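Local structure of D7 protein (Aedes aegypti, 3DYE) at residues Glu75-Tyr80 with Lys125-Gly130; Phe154-Asn159 with Thr190-Lys195; Phe264-Val269 with Pro287-Gln292. The protein binds and sequesters host biogenic amines and leukotrienes in separate pockets, and so modulates blood feeding by the female mosquito. All blocks are in the same frame, centred on the assembly; numbering follows the deposited sequence.

Contact 1 of 3, residues Glu75-Tyr80 with Lys125-Gly130; sequences EQFKAY and KNLFHG
Q76 lays its aliphatic part and its amide over one face of the F128 ring. Q76 CG sits 4.0 Å from the centroid of the F128 ring, shifted toward the rim. This is a CH-pi contact. The amide and ring planes are only 16° apart, so the two flat groups stack. CG lies anti to the backbone N and the chain bends at the CB-CG bond. The bend turns NE2 toward the end of helix 121-127. There Q76 NE2 donates to the L127 carbonyl O at 3.1 Å, with a fairly straight N-H...O angle of 155°. NE2 is also bonded to the F4 carbonyl O, so two backbone oxygens fix the rotation of this buried amide.

H129 brings its edge to Y80. The pair is T-shaped, with centroids 4.6 Å apart and planes at 89°. CE1 and NE2 of H129 lie over the Y80 face, and H129 NE2 approaches Y80 CE2 to 3.5 Å. H129 NE2 has a weak hydrogen bond to the F4 carbonyl as well. The F4 carbonyl is therefore shared by side chains of both segments. L127 CD2 packs on F77, 3.7 Å from F77 CA.

Both helices end here, with Y80 and F128 the first residues to leave helical geometry. The contact belongs to the lipid-binding N-terminal half. F128 lies close to W37, and G130 itself is part of the leukotriene E4 site. Helix 6-20 packs on F128 and H129, helix 86-97 on F77 and L127, and helix 132-142 on N126 and H129.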
loop_
_atom_site.group_PDB
_atom_site.type_symbol
_atom_site.label_atom_id
_atom_site.label_comp_id
_atom_site.label_asym_id
_atom_site.label_seq_id
_atom_site.Cartn_x
_atom_site.Cartn_y
_atom_site.Cartn_z
ATOM N N GLU A 75 -8.613 -2.112 -18.040
ATOM C CA GLU A 75 -9.346 -2.207 -16.765
ATOM C C GLU A 75 -9.343 -0.873 -16.016
ATOM O O GLU A 75 -10.371 -0.435 -15.494
ATOM C CB GLU A 75 -8.786 -3.325 -15.882
ATOM C CG GLU A 75 -9.277 -4.718 -16.261
ATOM C CD GLU A 75 -10.784 -4.891 -16.082
ATOM O OE1 GLU A 75 -11.299 -4.693 -14.955
ATOM O OE2 GLU A 75 -11.454 -5.229 -17.074
ATOM N N GLN A 76 -8.190 -0.216 -15.990
ATOM C CA GLN A 76 -8.069 1.100 -15.370
ATOM C C GLN A 76 -8.962 2.153 -16.040
ATOM O O GLN A 76 -9.605 2.964 -15.366
ATOM C CB GLN A 76 -6.607 1.546 -15.370
ATOM C CG GLN A 76 -6.328 2.741 -14.470
ATOM C CD GLN A 76 -6.381 2.390 -12.989
ATOM O OE1 GLN A 76 -6.492 1.217 -12.614
ATOM N NE2 GLN A 76 -6.276 3.406 -12.141
ATOM N N PHE A 77 -9.011 2.129 -17.369
ATOM C CA PHE A 77 -9.812 3.094 -18.113
ATOM C C PHE A 77 -11.301 2.845 -17.906
ATOM O O PHE A 77 -12.087 3.792 -17.792
ATOM C CB PHE A 77 -9.445 3.053 -19.599
ATOM C CG PHE A 77 -10.139 4.099 -20.435
ATOM C CD1 PHE A 77 -10.292 5.408 -19.972
ATOM C CD2 PHE A 77 -10.613 3.776 -21.700
ATOM C CE1 PHE A 77 -10.936 6.373 -20.760
ATOM C CE2 PHE A 77 -11.255 4.730 -22.494
ATOM C CZ PHE A 77 -11.414 6.028 -22.022
ATOM N N LYS A 78 -11.676 1.567 -17.861
ATOM C CA LYS A 78 -13.049 1.148 -17.570
ATOM C C LYS A 78 -13.521 1.714 -16.228
ATOM O O LYS A 78 -14.628 2.244 -16.125
ATOM C CB LYS A 78 -13.140 -0.383 -17.589
ATOM C CG LYS A 78 -14.456 -0.965 -17.107
ATOM C CD LYS A 78 -14.565 -2.441 -17.446
ATOM C CE LYS A 78 -15.749 -3.074 -16.729
ATOM N NZ LYS A 78 -16.155 -4.369 -17.340
ATOM N N ALA A 79 -12.658 1.634 -15.215
ATOM C CA ALA A 79 -12.993 2.125 -13.877
ATOM C C ALA A 79 -13.008 3.652 -13.805
ATOM O O ALA A 79 -13.763 4.225 -13.018
ATOM C CB ALA A 79 -12.027 1.556 -12.844
ATOM N N TYR A 80 -12.176 4.300 -14.626
ATOM C CA TYR A 80 -11.985 5.756 -14.561
ATOM C C TYR A 80 -12.091 6.428 -15.934
ATOM O O TYR A 80 -11.086 6.909 -16.462
ATOM C CB TYR A 80 -10.638 6.092 -13.887
ATOM C CG TYR A 80 -10.593 5.615 -12.450
ATOM C CD1 TYR A 80 -11.267 6.313 -11.447
ATOM C CD2 TYR A 80 -9.930 4.446 -12.107
ATOM C CE1 TYR A 80 -11.262 5.868 -10.130
ATOM C CE2 TYR A 80 -9.918 3.985 -10.788
ATOM C CZ TYR A 80 -10.588 4.709 -9.811
ATOM O OH TYR A 80 -10.596 4.267 -8.513
ATOM N N LYS A 125 0.092 8.637 -16.841
ATOM C CA LYS A 125 0.050 9.482 -15.645
ATOM C C LYS A 125 -1.389 9.816 -15.246
ATOM O O LYS A 125 -1.767 9.676 -14.082
ATOM C CB LYS A 125 0.860 10.759 -15.886
ATOM C CG LYS A 125 1.285 11.515 -14.639
ATOM C CD LYS A 125 2.282 12.595 -15.022
ATOM C CE LYS A 125 2.990 13.163 -13.814
ATOM N NZ LYS A 125 2.181 14.179 -13.122
ATOM N N ASN A 126 -2.194 10.234 -16.218
ATOM C CA ASN A 126 -3.602 10.543 -15.969
ATOM C C ASN A 126 -4.394 9.323 -15.503
ATOM O O ASN A 126 -5.113 9.395 -14.508
ATOM C CB ASN A 126 -4.249 11.155 -17.216
ATOM C CG ASN A 126 -3.725 12.548 -17.527
ATOM O OD1 ASN A 126 -2.888 13.090 -16.803
ATOM N ND2 ASN A 126 -4.212 13.134 -18.620
ATOM N N LEU A 127 -4.230 8.204 -16.212
ATOM C CA LEU A 127 -4.944 6.958 -15.909
ATOM C C LEU A 127 -4.634 6.373 -14.533
ATOM O O LEU A 127 -5.522 5.833 -13.860
ATOM C CB LEU A 127 -4.622 5.893 -16.958
ATOM C CG LEU A 127 -5.532 5.708 -18.164
ATOM C CD1 LEU A 127 -5.042 4.506 -18.959
ATOM C CD2 LEU A 127 -6.983 5.496 -17.734
ATOM N N PHE A 128 -3.368 6.444 -14.139
ATOM C CA PHE A 128 -2.917 5.772 -12.925
ATOM C C PHE A 128 -2.715 6.718 -11.743
ATOM O O PHE A 128 -1.912 6.461 -10.839
ATOM C CB PHE A 128 -1.689 4.896 -13.223
ATOM C CG PHE A 128 -2.034 3.650 -13.988
ATOM C CD1 PHE A 128 -2.524 2.531 -13.327
ATOM C CD2 PHE A 128 -1.906 3.604 -15.374
ATOM C CE1 PHE A 128 -2.880 1.369 -14.033
ATOM C CE2 PHE A 128 -2.251 2.445 -16.085
ATOM C CZ PHE A 128 -2.737 1.331 -15.409
ATOM N N HIS A 129 -3.492 7.798 -11.754
ATOM C CA HIS A 129 -3.611 8.713 -10.611
ATOM C C HIS A 129 -2.307 9.441 -10.293
ATOM O O HIS A 129 -1.970 9.672 -9.124
ATOM C CB HIS A 129 -4.191 7.986 -9.381
ATOM C CG HIS A 129 -5.483 7.275 -9.657
ATOM N ND1 HIS A 129 -6.604 7.926 -10.124
ATOM C CD2 HIS A 129 -5.838 5.974 -9.509
ATOM C CE1 HIS A 129 -7.586 7.054 -10.274
ATOM N NE2 HIS A 129 -7.149 5.862 -9.910
ATOM N N GLY A 130 -1.589 9.815 -11.349
ATOM C CA GLY A 130 -0.363 10.610 -11.212
ATOM C C GLY A 130 -0.546 12.082 -11.538
ATOM O O GLY A 130 0.377 12.889 -11.342
#

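Contact 2 of 3, residues Phe154-Asn159 with Thr190-Lys195; sequences FEFCEN and TDCVMK. With LNR (L-norepinephrine), chain F.
C157 and C192 join two nearly antiparallel helices by a disulfide, in the C-terminal domain of the PBP/GOBP (odorant-binding protein) family. The short helical segments run at 163° to each other, with axes 9.1 Å apart. The two cysteines reach the bond by different torsions. C157 SG stands beside its own backbone N (chi1 -64°). C192 SG is anti to its backbone N, and the sulfurs C157 SG and C192 SG meet at 2.1 Å. The C192 sulfur also lies obliquely by the F156 ring, with C192 SG 3.9 Å from F156 CE2, as a sulfur-aromatic contact.

V193 packs beside the disulfide, with its two methyls split between partners. V193 CG2 packs on C157 CB at 3.7 Å. V193 CG1 sits over the centre of the F154 ring, 3.9 Å from its centroid, a CH-pi contact. The V193 and F154 side chains cross at about a right angle. F154 starts out away from the other helix, and its ring comes back to meet V193.

The same ring has a second role. Its edge faces the bound norepinephrine, with F154 CD1 3.5 Å from ligand CAG. F264 meets F154 edge-to-face, so the ring touches V193, the ligand and F264 of helix 257-271. One turn on from F154, E158 extends beyond CG to the catechol end of the ligand. R176 makes a salt bridge to E158 OE2, and Q300 donates to E158 OE1. The arginine would help to favour a charged carboxylate. Ligand hydroxyl OAC donates to E158 OE2 at 3.0 Å.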
loop_
_atom_site.group_PDB
_atom_site.type_symbol
_atom_site.label_atom_id
_atom_site.label_comp_id
_atom_site.label_asym_id
_atom_site.label_seq_id
_atom_site.Cartn_x
_atom_site.Cartn_y
_atom_site.Cartn_z
ATOM N N PHE A 154 -5.589 3.805 9.999
ATOM C CA PHE A 154 -6.347 3.377 11.176
ATOM C C PHE A 154 -7.485 4.351 11.438
ATOM O O PHE A 154 -8.619 3.929 11.677
ATOM C CB PHE A 154 -5.445 3.294 12.409
ATOM C CG PHE A 154 -4.541 2.092 12.430
ATOM C CD1 PHE A 154 -4.584 1.204 13.496
ATOM C CD2 PHE A 154 -3.637 1.850 11.397
ATOM C CE1 PHE A 154 -3.747 0.098 13.535
ATOM C CE2 PHE A 154 -2.797 0.736 11.424
ATOM C CZ PHE A 154 -2.853 -0.139 12.497
ATOM N N GLU A 155 -7.177 5.650 11.383
ATOM C CA GLU A 155 -8.190 6.695 11.562
ATOM C C GLU A 155 -9.298 6.571 10.522
ATOM O O GLU A 155 -10.481 6.718 10.845
ATOM C CB GLU A 155 -7.565 8.088 11.468
ATOM C CG GLU A 155 -8.582 9.211 11.667
ATOM C CD GLU A 155 -8.051 10.559 11.228
ATOM O OE1 GLU A 155 -7.039 11.014 11.808
ATOM O OE2 GLU A 155 -8.649 11.163 10.311
ATOM N N PHE A 156 -8.902 6.318 9.275
ATOM C CA PHE A 156 -9.853 6.155 8.185
ATOM C C PHE A 156 -10.870 5.064 8.524
ATOM O O PHE A 156 -12.075 5.295 8.430
ATOM C CB PHE A 156 -9.147 5.876 6.839
ATOM C CG PHE A 156 -10.067 5.303 5.782
ATOM C CD1 PHE A 156 -11.033 6.106 5.170
ATOM C CD2 PHE A 156 -9.998 3.956 5.431
ATOM C CE1 PHE A 156 -11.900 5.573 4.212
ATOM C CE2 PHE A 156 -10.865 3.417 4.472
ATOM C CZ PHE A 156 -11.816 4.228 3.865
ATOM N N CYS A 157 -10.384 3.892 8.944
ATOM C CA CYS A 157 -11.282 2.779 9.269
ATOM C C CYS A 157 -12.121 3.070 10.514
ATOM O O CYS A 157 -13.321 2.809 10.532
ATOM C CB CYS A 157 -10.496 1.486 9.451
ATOM S SG CYS A 157 -9.655 0.948 7.943
ATOM N N GLU A 158 -11.476 3.610 11.544
ATOM C CA GLU A 158 -12.147 3.948 12.803
ATOM C C GLU A 158 -13.316 4.907 12.572
ATOM O O GLU A 158 -14.395 4.723 13.139
ATOM C CB GLU A 158 -11.156 4.565 13.788
ATOM C CG GLU A 158 -10.177 3.565 14.406
ATOM C CD GLU A 158 -9.090 4.234 15.224
ATOM O OE1 GLU A 158 -9.020 5.481 15.235
ATOM O OE2 GLU A 158 -8.300 3.501 15.847
ATOM N N ASN A 159 -13.105 5.917 11.728
ATOM C CA ASN A 159 -14.161 6.899 11.431
ATOM C C ASN A 159 -15.307 6.304 10.626
ATOM O O ASN A 159 -16.461 6.700 10.783
ATOM C CB ASN A 159 -13.583 8.110 10.699
ATOM C CG ASN A 159 -12.684 8.954 11.578
ATOM O OD1 ASN A 159 -12.598 8.750 12.795
ATOM N ND2 ASN A 159 -11.995 9.910 10.960
ATOM N N THR A 190 -11.828 -4.527 11.373
ATOM C CA THR A 190 -10.531 -5.187 11.361
ATOM C C THR A 190 -10.139 -5.595 9.938
ATOM O O THR A 190 -8.964 -5.537 9.570
ATOM C CB THR A 190 -10.505 -6.368 12.354
ATOM O OG1 THR A 190 -10.768 -5.860 13.670
ATOM C CG2 THR A 190 -9.151 -7.042 12.359
ATOM N N ASP A 191 -11.129 -5.973 9.135
ATOM C CA ASP A 191 -10.909 -6.211 7.711
ATOM C C ASP A 191 -10.390 -4.963 6.992
ATOM O O ASP A 191 -9.448 -5.040 6.193
ATOM C CB ASP A 191 -12.187 -6.711 7.046
ATOM C CG ASP A 191 -11.965 -7.084 5.603
ATOM O OD1 ASP A 191 -11.214 -8.048 5.354
ATOM O OD2 ASP A 191 -12.517 -6.394 4.724
ATOM N N CYS A 192 -11.002 -3.820 7.294
ATOM C CA CYS A 192 -10.590 -2.525 6.755
ATOM C C CYS A 192 -9.138 -2.230 7.105
ATOM O O CYS A 192 -8.351 -1.826 6.238
ATOM C CB CYS A 192 -11.511 -1.417 7.287
ATOM S SG CYS A 192 -11.165 0.271 6.709
ATOM N N VAL A 193 -8.780 -2.425 8.371
ATOM C CA VAL A 193 -7.422 -2.097 8.820
ATOM C C VAL A 193 -6.411 -3.073 8.216
ATOM O O VAL A 193 -5.408 -2.652 7.637
ATOM C CB VAL A 193 -7.300 -2.055 10.374
ATOM C CG1 VAL A 193 -5.851 -1.817 10.803
ATOM C CG2 VAL A 193 -8.187 -0.951 10.944
ATOM N N MET A 194 -6.690 -4.369 8.333
ATOM C CA MET A 194 -5.730 -5.393 7.904
ATOM C C MET A 194 -5.453 -5.312 6.400
ATOM O O MET A 194 -4.314 -5.480 5.963
ATOM C CB MET A 194 -6.192 -6.797 8.316
ATOM C CG MET A 194 -6.222 -7.011 9.838
ATOM S SD MET A 194 -4.573 -7.215 10.557
ATOM C CE MET A 194 -4.270 -8.940 10.172
ATOM N N LYS A 195 -6.491 -5.042 5.617
ATOM C CA LYS A 195 -6.312 -4.870 4.175
ATOM C C LYS A 195 -5.616 -3.545 3.865
ATOM O O LYS A 195 -4.817 -3.452 2.927
ATOM C CB LYS A 195 -7.646 -4.990 3.434
ATOM C CG LYS A 195 -8.102 -6.437 3.328
ATOM C CD LYS A 195 -9.455 -6.576 2.696
ATOM C CE LYS A 195 -9.750 -8.054 2.490
ATOM N NZ LYS A 195 -11.177 -8.314 2.197
HETATM O OAC LNR F . -8.585 0.613 15.178
HETATM C CAJ LNR F . -7.620 -0.208 15.672
HETATM C CAG LNR F . -6.513 0.314 16.339
HETATM C CAI LNR F . -7.710 -1.579 15.533
HETATM O OAB LNR F . -8.765 -2.164 14.902
HETATM C CAE LNR F . -6.698 -2.372 16.059
HETATM C CAF LNR F . -5.688 -1.848 16.669
HETATM C CAK LNR F . -5.549 -0.572 16.825
HETATM C CAL LNR F . -4.340 -0.095 17.539
HETATM O OAD LNR F . -4.508 -0.364 18.929
HETATM C CAH LNR F . -4.072 1.393 17.326
HETATM N NAA LNR F . -2.702 1.704 17.694
#

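Contact 3 of 3, residues Phe264-Val269 with Pro287-Gln292; sequences FDYREV and PAVQSQ. With LNR (L-norepinephrine), chain F.
D265 touches V289 through its backbone, with V289 CG1 3.9 Å from D265 O. Its carboxylate has other partners. D265 OD1 bonds to Y178 OH and takes a weak hydrogen bond from the norepinephrine amine NAA at 3.1 Å. Next, the Y266 and V289 side chains cross at about a right angle. V289 CG2 meets Y266 CD1 at 3.5 Å and lies oblique to the ring. E268 extends to the same amine, and E268 OE1 accepts from NAA at 2.6 Å. R176 makes a salt bridge to E268 OE2, the other carboxylate oxygen. V269 closes the segment. V269 CG2 packs on V289 CG1 at 3.8 Å, and V269 CG1 lies 3.4 Å from Q292 OE1. The Q292 amide is held by its own helix, where Q292 NE2 donates to A288 O at 3.1 Å.

The helix segments cross at 68°, and V289 lies between Y266 and V269. No hydrogen bond joins the two segments. The packing between them is mainly through valine methyls. One oxygen each of D265 (weakly) and E268 reaches the amine. Two acidic groups at one amine would be expected to favour its protonated form.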
loop_
_atom_site.group_PDB
_atom_site.type_symbol
_atom_site.label_atom_id
_atom_site.label_comp_id
_atom_site.label_asym_id
_atom_site.label_seq_id
_atom_site.Cartn_x
_atom_site.Cartn_y
_atom_site.Cartn_z
ATOM N N PHE A 264 2.675 -2.879 14.953
ATOM C CA PHE A 264 1.376 -2.371 14.480
ATOM C C PHE A 264 1.267 -0.879 14.807
ATOM O O PHE A 264 0.813 -0.088 13.975
ATOM C CB PHE A 264 0.258 -3.166 15.169
ATOM C CG PHE A 264 -1.007 -3.346 14.350
ATOM C CD1 PHE A 264 -0.984 -3.979 13.107
ATOM C CD2 PHE A 264 -2.235 -2.940 14.868
ATOM C CE1 PHE A 264 -2.165 -4.177 12.378
ATOM C CE2 PHE A 264 -3.421 -3.142 14.149
ATOM C CZ PHE A 264 -3.381 -3.758 12.900
ATOM N N ASP A 265 1.696 -0.500 16.016
ATOM C CA ASP A 265 1.740 0.913 16.430
ATOM C C ASP A 265 2.619 1.763 15.507
ATOM O O ASP A 265 2.225 2.855 15.094
ATOM C CB ASP A 265 2.227 1.061 17.882
ATOM C CG ASP A 265 1.157 0.705 18.914
ATOM O OD1 ASP A 265 -0.017 0.460 18.550
ATOM O OD2 ASP A 265 1.500 0.674 20.115
ATOM N N TYR A 266 3.802 1.252 15.166
ATOM C CA TYR A 266 4.698 1.969 14.255
ATOM C C TYR A 266 4.081 2.050 12.860
ATOM O O TYR A 266 4.160 3.089 12.208
ATOM C CB TYR A 266 6.083 1.310 14.195
ATOM C CG TYR A 266 7.169 2.123 13.491
ATOM C CD1 TYR A 266 7.208 3.519 13.576
ATOM C CD2 TYR A 266 8.184 1.486 12.765
ATOM C CE1 TYR A 266 8.230 4.263 12.944
ATOM C CE2 TYR A 266 9.212 2.219 12.135
ATOM C CZ TYR A 266 9.224 3.602 12.225
ATOM O OH TYR A 266 10.231 4.311 11.597
ATOM N N ARG A 267 3.452 0.962 12.415
ATOM C CA ARG A 267 2.780 0.967 11.109
ATOM C C ARG A 267 1.705 2.054 11.069
ATOM O O ARG A 267 1.583 2.775 10.075
ATOM C CB ARG A 267 2.183 -0.407 10.775
ATOM C CG ARG A 267 1.539 -0.497 9.371
ATOM C CD ARG A 267 2.463 0.045 8.265
ATOM N NE ARG A 267 1.885 -0.062 6.923
ATOM C CZ ARG A 267 1.951 -1.153 6.161
ATOM N NH1 ARG A 267 2.572 -2.241 6.603
ATOM N NH2 ARG A 267 1.407 -1.155 4.949
ATOM N N GLU A 268 0.924 2.160 12.145
ATOM C CA GLU A 268 -0.096 3.216 12.240
ATOM C C GLU A 268 0.504 4.600 11.980
ATOM O O GLU A 268 -0.033 5.372 11.185
ATOM C CB GLU A 268 -0.794 3.191 13.599
ATOM C CG GLU A 268 -2.004 4.128 13.668
ATOM C CD GLU A 268 -2.605 4.263 15.056
ATOM O OE1 GLU A 268 -2.160 3.566 15.990
ATOM O OE2 GLU A 268 -3.538 5.079 15.211
ATOM N N VAL A 269 1.618 4.900 12.650
ATOM C CA VAL A 269 2.328 6.168 12.468
ATOM C C VAL A 269 2.760 6.373 11.014
ATOM O O VAL A 269 2.553 7.449 10.441
ATOM C CB VAL A 269 3.544 6.285 13.430
ATOM C CG1 VAL A 269 4.406 7.497 13.086
ATOM C CG2 VAL A 269 3.058 6.357 14.894
ATOM N N PRO A 287 10.244 4.925 22.131
ATOM C CA PRO A 287 9.567 5.961 22.932
ATOM C C PRO A 287 8.890 7.077 22.125
ATOM O O PRO A 287 7.875 7.619 22.572
ATOM C CB PRO A 287 10.698 6.535 23.798
ATOM C CG PRO A 287 11.941 6.251 23.040
ATOM C CD PRO A 287 11.698 4.922 22.376
ATOM N N ALA A 288 9.443 7.416 20.959
ATOM C CA ALA A 288 8.887 8.471 20.099
ATOM C C ALA A 288 7.534 8.077 19.507
ATOM O O ALA A 288 6.637 8.909 19.376
ATOM C CB ALA A 288 9.860 8.821 18.992
ATOM N N VAL A 289 7.405 6.803 19.146
ATOM C CA VAL A 289 6.161 6.257 18.604
ATOM C C VAL A 289 5.146 6.068 19.734
ATOM O O VAL A 289 3.949 6.330 19.556
ATOM C CB VAL A 289 6.430 4.942 17.827
ATOM C CG1 VAL A 289 5.131 4.296 17.338
ATOM C CG2 VAL A 289 7.376 5.218 16.659
ATOM N N GLN A 290 5.639 5.619 20.890
ATOM C CA GLN A 290 4.864 5.567 22.137
ATOM C C GLN A 290 4.096 6.873 22.365
ATOM O O GLN A 290 2.889 6.855 22.617
ATOM C CB GLN A 290 5.797 5.269 23.326
ATOM C CG GLN A 290 5.229 5.588 24.720
ATOM C CD GLN A 290 6.305 5.741 25.796
ATOM O OE1 GLN A 290 6.268 5.064 26.826
ATOM N NE2 GLN A 290 7.263 6.640 25.563
ATOM N N SER A 291 4.808 7.995 22.262
ATOM C CA SER A 291 4.237 9.324 22.474
ATOM C C SER A 291 3.131 9.642 21.467
ATOM O O SER A 291 2.034 10.057 21.851
ATOM C CB SER A 291 5.341 10.386 22.407
ATOM O OG SER A 291 4.826 11.689 22.636
ATOM N N GLN A 292 3.429 9.431 20.186
ATOM C CA GLN A 292 2.503 9.741 19.095
ATOM C C GLN A 292 1.207 8.936 19.184
ATOM O O GLN A 292 0.115 9.489 19.045
ATOM C CB GLN A 292 3.169 9.499 17.735
ATOM C CG GLN A 292 4.425 10.322 17.492
ATOM C CD GLN A 292 5.143 9.923 16.218
ATOM O OE1 GLN A 292 4.681 10.215 15.113
ATOM N NE2 GLN A 292 6.284 9.260 16.365
HETATM O OAC LNR F . -8.585 0.613 15.178
HETATM C CAJ LNR F . -7.620 -0.208 15.672
HETATM C CAG LNR F . -6.513 0.314 16.339
HETATM C CAI LNR F . -7.710 -1.579 15.533
HETATM O OAB LNR F . -8.765 -2.164 14.902
HETATM C CAE LNR F . -6.698 -2.372 16.059
HETATM C CAF LNR F . -5.688 -1.848 16.669
HETATM C CAK LNR F . -5.549 -0.572 16.825
HETATM C CAL LNR F . -4.340 -0.095 17.539
HETATM O OAD LNR F . -4.508 -0.364 18.929
HETATM C CAH LNR F . -4.072 1.393 17.326
HETATM N NAA LNR F . -2.702 1.704 17.694
#

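From the N terminus, contact 1 comes first. It closes a loop of 44 mostly helical residues in the N-terminal half and ties the end of helix 71-79 to that of helix 121-127. The chain then enters the amine-binding half. Contact 2 joins helices 153-161 and 184-196 across 30 residues. Contact 3 joins helices 257-271 and 286-300 across 17. The three loops follow in series; none nests or crosses. Contacts 1 and 3 lie on opposite sides of the chain's centre, with centres about 34 Å apart. Contacts 2 and 3 touch, V193 CG1 lying 3.8 Å from F264 CZ, and both line the norepinephrine pocket.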